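PDB 4RF6: arginine kinase from Anthopleura japonica, which catalyses the reversible transfer of a phosphate group from ATP to L-arginine, giving phosphoarginine and ADP. Local coordinates for residues D302-N305 with I306-K309; A357-E360 with L361-A365. One frame throughout, in Å; residues are numbered along the deposited sequence.

Both contacts are local, made by side chains three or four residues apart along a helix, and both lie in the C-terminal catalytic domain of the first repeat. Interaction 1 occupies the short helix 303-310, interaction 2 the later part of the long helix 344-370. Apolar faces join them: Ile-306 CD1 lies 3.5 Å from Leu-361 CD1, and Phe-303 CE1 lies 3.6 Å from Leu-358 CD2. Away from that interface their chemistry diverges. On its exposed side, interaction 1 uses a threonine hydroxyl that bonds to a backbone carbonyl, whereas interaction 2 has a salt bridge between Glu-360 and Lys-363. Each combines a buried flank with a polar one.

Interaction 1: residues D302-N305 with I306-K309; sequences DFEN and ILTK
Thr-308 and Leu-307 reach back one turn to Glu-304 and Phe-303, a local i to i+4 contact within the short helix 303-310 of the catalytic domain. The backbone evidence is a run of alpha-helical bonds. Leu-307 N meets Phe-303 O at 3.3 Å with an N-H...O angle of 172°, close to straight. Ile-306 N bonds to the carbonyl of Asp-302, the N-cap residue, whose side chain makes no capping bond; the backbone N of Asp-302 hydrogen-bonds to His-300 ND1.

The polar flank centres on Glu-304 O, which accepts two bonds. Thr-308 N approaches at 3.0 Å and Thr-308 OG1 at 2.9 Å, from opposite faces of the carbonyl plane, and this double grip ties the hydroxyl to the turn below. The first torsion explains it: at chi1 -59° the hydroxyl sits beside its own backbone N, turned back down the helix.

The apolar flank is carried by one methyl of Leu-307. Its CD1 lies 3.8 Å from CE2 of the Phe-303 ring, which it meets obliquely, and it also lies 3.8 Å from OE1 of Glu-304. Phe-303 puts its ring there by holding CG opposite the backbone N (chi1 -173°), while the Glu-304 chain folds at chi2 and brings its carboxylate over the same methyl. Further round the helix, Ile-306 CG1 lies 3.2 Å from Asp-302 O, alongside the first turn.

Phe-303 and Leu-307 are buried, whereas Glu-304 and Thr-308 are exposed, consistent with an amphipathic helix. Its inner side packs in two directions: Phe-303 and Ile-306 face helix 344-370, while Phe-303 touches Ala-314, and Leu-307 touches Ile-312 and Ala-314, on strand 312-316 at the border of the antiparallel sheet.

Interaction 2: residues A357-E360 with L361-A365; sequences ALME and LEKEA
Lys-363 and Glu-360 form an i to i+3 salt bridge along the long helix 344-370, in a part that falls within the catalytic domain of the first repeat. The lysine begins over the preceding turn: its CB lies 3.6 Å from Met-359 O, the carbonyl oxygen that also accepts a bond from Lys-363 N, 2.9 Å away. CG, set beside the lysine's own backbone N (chi1 -75°), runs on past that oxygen at 3.4 Å. CD then crosses the methionine side chain, 4.0 Å from Met-359 CG. A bend at chi3 (64°) turns the chain toward the glutamate, where CE approaches Glu-360 OE2 to 3.6 Å. The glutamate is itself folded at chi2, which brings its carboxylate round to the lysine.

Tyr-126 touches the side chains of Met-359 and Lys-363 from outside the helix. The buried Glu-362 is bonded by neighbouring helix 295-298, through His-296 ND1 and the backbone N of Ala-297. The lysine's path ends at NZ, which meets Glu-360 OE2 at 2.8 Å from above the carboxylate, 41° out of its plane, while OE1 stays 3.9 Å from the same nitrogen.

Interaction 1: residues D302-N305 with I306-K309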
loop_
_atom_site.group_PDB
_atom_site.type_symbol
_atom_site.label_atom_id
_atom_site.label_comp_id
_atom_site.label_asym_id
_atom_site.label_seq_id
_atom_site.Cartn_x
_atom_site.Cartn_y
_atom_site.Cartn_z
ATOM N N ASP A 302 18.959 -19.671 -12.338
ATOM C CA ASP A 302 18.810 -18.746 -13.454
ATOM C C ASP A 302 18.486 -17.340 -12.950
ATOM O O ASP A 302 18.176 -16.447 -13.740
ATOM C CB ASP A 302 17.715 -19.224 -14.410
ATOM C CG ASP A 302 18.114 -20.469 -15.189
ATOM O OD1 ASP A 302 19.133 -21.098 -14.834
ATOM O OD2 ASP A 302 17.402 -20.818 -16.156
ATOM N N PHE A 303 18.567 -17.152 -11.634
ATOM C CA PHE A 303 18.267 -15.862 -11.012
ATOM C C PHE A 303 19.201 -14.748 -11.489
ATOM O O PHE A 303 18.742 -13.735 -12.022
ATOM C CB PHE A 303 18.321 -15.965 -9.485
ATOM C CG PHE A 303 17.850 -14.723 -8.781
ATOM C CD1 PHE A 303 16.504 -14.390 -8.773
ATOM C CD2 PHE A 303 18.749 -13.886 -8.133
ATOM C CE1 PHE A 303 16.057 -13.253 -8.133
ATOM C CE2 PHE A 303 18.310 -12.740 -7.489
ATOM C CZ PHE A 303 16.963 -12.424 -7.490
ATOM N N GLU A 304 20.504 -14.936 -11.298
ATOM C CA GLU A 304 21.483 -13.921 -11.684
ATOM C C GLU A 304 21.529 -13.718 -13.199
ATOM O O GLU A 304 21.823 -12.621 -13.677
ATOM C CB GLU A 304 22.873 -14.266 -11.143
ATOM C CG GLU A 304 22.993 -14.172 -9.628
ATOM C CD GLU A 304 22.866 -12.744 -9.108
ATOM O OE1 GLU A 304 23.199 -11.798 -9.855
ATOM O OE2 GLU A 304 22.436 -12.573 -7.947
ATOM N N ASN A 305 21.224 -14.776 -13.945
ATOM C CA ASN A 305 21.161 -14.696 -15.400
ATOM C C ASN A 305 20.068 -13.744 -15.901
ATOM O O ASN A 305 20.270 -12.999 -16.859
ATOM C CB ASN A 305 20.957 -16.089 -16.003
ATOM C CG ASN A 305 22.241 -16.906 -16.063
ATOM O OD1 ASN A 305 23.225 -16.605 -15.385
ATOM N ND2 ASN A 305 22.228 -17.957 -16.880
ATOM N N ILE A 306 18.908 -13.780 -15.255
ATOM C CA ILE A 306 17.803 -12.899 -15.621
ATOM C C ILE A 306 18.160 -11.446 -15.319
ATOM O O ILE A 306 17.961 -10.559 -16.158
ATOM C CB ILE A 306 16.509 -13.302 -14.896
ATOM C CG1 ILE A 306 16.058 -14.672 -15.396
ATOM C CG2 ILE A 306 15.414 -12.273 -15.126
ATOM C CD1 ILE A 306 15.009 -15.336 -14.539
ATOM N N LEU A 307 18.713 -11.215 -14.129
ATOM C CA LEU A 307 19.164 -9.883 -13.732
ATOM C C LEU A 307 20.145 -9.310 -14.747
ATOM O O LEU A 307 20.000 -8.168 -15.193
ATOM C CB LEU A 307 19.820 -9.920 -12.353
ATOM C CG LEU A 307 18.963 -10.344 -11.166
ATOM C CD1 LEU A 307 19.729 -10.165 -9.863
ATOM C CD2 LEU A 307 17.665 -9.555 -11.129
ATOM N N THR A 308 21.144 -10.116 -15.101
ATOM C CA THR A 308 22.165 -9.727 -16.069
ATOM C C THR A 308 21.537 -9.414 -17.424
ATOM O O THR A 308 21.830 -8.381 -18.031
ATOM C CB THR A 308 23.226 -10.837 -16.245
ATOM O OG1 THR A 308 23.860 -11.106 -14.988
ATOM C CG2 THR A 308 24.281 -10.418 -17.247
ATOM N N LYS A 309 20.664 -10.307 -17.884
ATOM C CA LYS A 309 20.015 -10.162 -19.185
ATOM C C LYS A 309 19.277 -8.831 -19.334
ATOM O O LYS A 309 19.384 -8.169 -20.370
ATOM C CB LYS A 309 19.062 -11.336 -19.443
ATOM C CG LYS A 309 18.161 -11.174 -20.671
ATOM C CD LYS A 309 17.869 -12.530 -21.310
ATOM C CE LYS A 309 16.431 -12.648 -21.802
ATOM N NZ LYS A 309 16.177 -11.890 -23.062
#

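Interaction 2: residues A357-E360 with L361-A365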
loop_
_atom_site.group_PDB
_atom_site.type_symbol
_atom_site.label_atom_id
_atom_site.label_comp_id
_atom_site.label_asym_id
_atom_site.label_seq_id
_atom_site.Cartn_x
_atom_site.Cartn_y
_atom_site.Cartn_z
ATOM N N ALA A 357 9.831 -12.248 -15.799
ATOM C CA ALA A 357 10.616 -13.480 -15.813
ATOM C C ALA A 357 10.854 -13.975 -14.392
ATOM O O ALA A 357 10.730 -15.171 -14.117
ATOM C CB ALA A 357 11.936 -13.258 -16.526
ATOM N N LEU A 358 11.206 -13.051 -13.501
ATOM C CA LEU A 358 11.391 -13.362 -12.084
ATOM C C LEU A 358 10.089 -13.836 -11.443
ATOM O O LEU A 358 10.098 -14.732 -10.593
ATOM C CB LEU A 358 11.930 -12.146 -11.320
ATOM C CG LEU A 358 13.336 -11.640 -11.649
ATOM C CD1 LEU A 358 13.619 -10.318 -10.965
ATOM C CD2 LEU A 358 14.385 -12.661 -11.246
ATOM N N MET A 359 8.974 -13.229 -11.841
ATOM C CA MET A 359 7.674 -13.618 -11.302
ATOM C C MET A 359 7.273 -15.018 -11.775
ATOM O O MET A 359 6.781 -15.826 -10.988
ATOM C CB MET A 359 6.591 -12.588 -11.655
ATOM C CG MET A 359 5.256 -12.840 -10.960
ATOM S SD MET A 359 4.061 -11.497 -11.170
ATOM C CE MET A 359 3.465 -11.835 -12.826
ATOM N N GLU A 360 7.498 -15.310 -13.053
ATOM C CA GLU A 360 7.179 -16.629 -13.597
ATOM C C GLU A 360 7.996 -17.742 -12.939
ATOM O O GLU A 360 7.533 -18.881 -12.826
ATOM C CB GLU A 360 7.354 -16.646 -15.117
ATOM C CG GLU A 360 6.270 -15.879 -15.866
ATOM C CD GLU A 360 4.904 -16.542 -15.759
ATOM O OE1 GLU A 360 4.854 -17.786 -15.639
ATOM O OE2 GLU A 360 3.881 -15.823 -15.794
ATOM N N LEU A 361 9.204 -17.400 -12.498
ATOM C CA LEU A 361 10.037 -18.318 -11.724
ATOM C C LEU A 361 9.402 -18.632 -10.372
ATOM O O LEU A 361 9.322 -19.794 -9.968
ATOM C CB LEU A 361 11.431 -17.728 -11.495
ATOM C CG LEU A 361 12.514 -17.836 -12.568
ATOM C CD1 LEU A 361 13.862 -17.458 -11.968
ATOM C CD2 LEU A 361 12.568 -19.238 -13.173
ATOM N N GLU A 362 8.970 -17.588 -9.667
ATOM C CA GLU A 362 8.285 -17.753 -8.388
ATOM C C GLU A 362 7.015 -18.588 -8.567
ATOM O O GLU A 362 6.719 -19.471 -7.756
ATOM C CB GLU A 362 7.944 -16.384 -7.783
ATOM C CG GLU A 362 7.412 -16.434 -6.349
ATOM C CD GLU A 362 8.474 -16.843 -5.348
ATOM O OE1 GLU A 362 9.671 -16.720 -5.677
ATOM O OE2 GLU A 362 8.112 -17.286 -4.236
ATOM N N LYS A 363 6.277 -18.317 -9.642
ATOM C CA LYS A 363 5.025 -19.024 -9.914
ATOM C C LYS A 363 5.236 -20.510 -10.223
ATOM O O LYS A 363 4.436 -21.359 -9.806
ATOM C CB LYS A 363 4.260 -18.342 -11.052
ATOM C CG LYS A 363 3.584 -17.041 -10.650
ATOM C CD LYS A 363 3.265 -16.162 -11.852
ATOM C CE LYS A 363 2.260 -16.817 -12.785
ATOM N NZ LYS A 363 1.860 -15.900 -13.893
ATOM N N GLU A 364 6.302 -20.817 -10.961
ATOM C CA GLU A 364 6.652 -22.202 -11.281
ATOM C C GLU A 364 6.935 -22.963 -10.000
ATOM O O GLU A 364 6.485 -24.088 -9.819
ATOM C CB GLU A 364 7.902 -22.260 -12.164
ATOM C CG GLU A 364 7.695 -21.962 -13.643
ATOM C CD GLU A 364 8.998 -22.047 -14.420
ATOM O OE1 GLU A 364 9.946 -22.680 -13.910
ATOM O OE2 GLU A 364 9.079 -21.474 -15.527
ATOM N N ALA A 365 7.699 -22.333 -9.117
ATOM C CA ALA A 365 8.084 -22.941 -7.851
ATOM C C ALA A 365 6.862 -23.219 -6.987
ATOM O O ALA A 365 6.768 -24.266 -6.338
ATOM C CB ALA A 365 9.055 -22.044 -7.117
#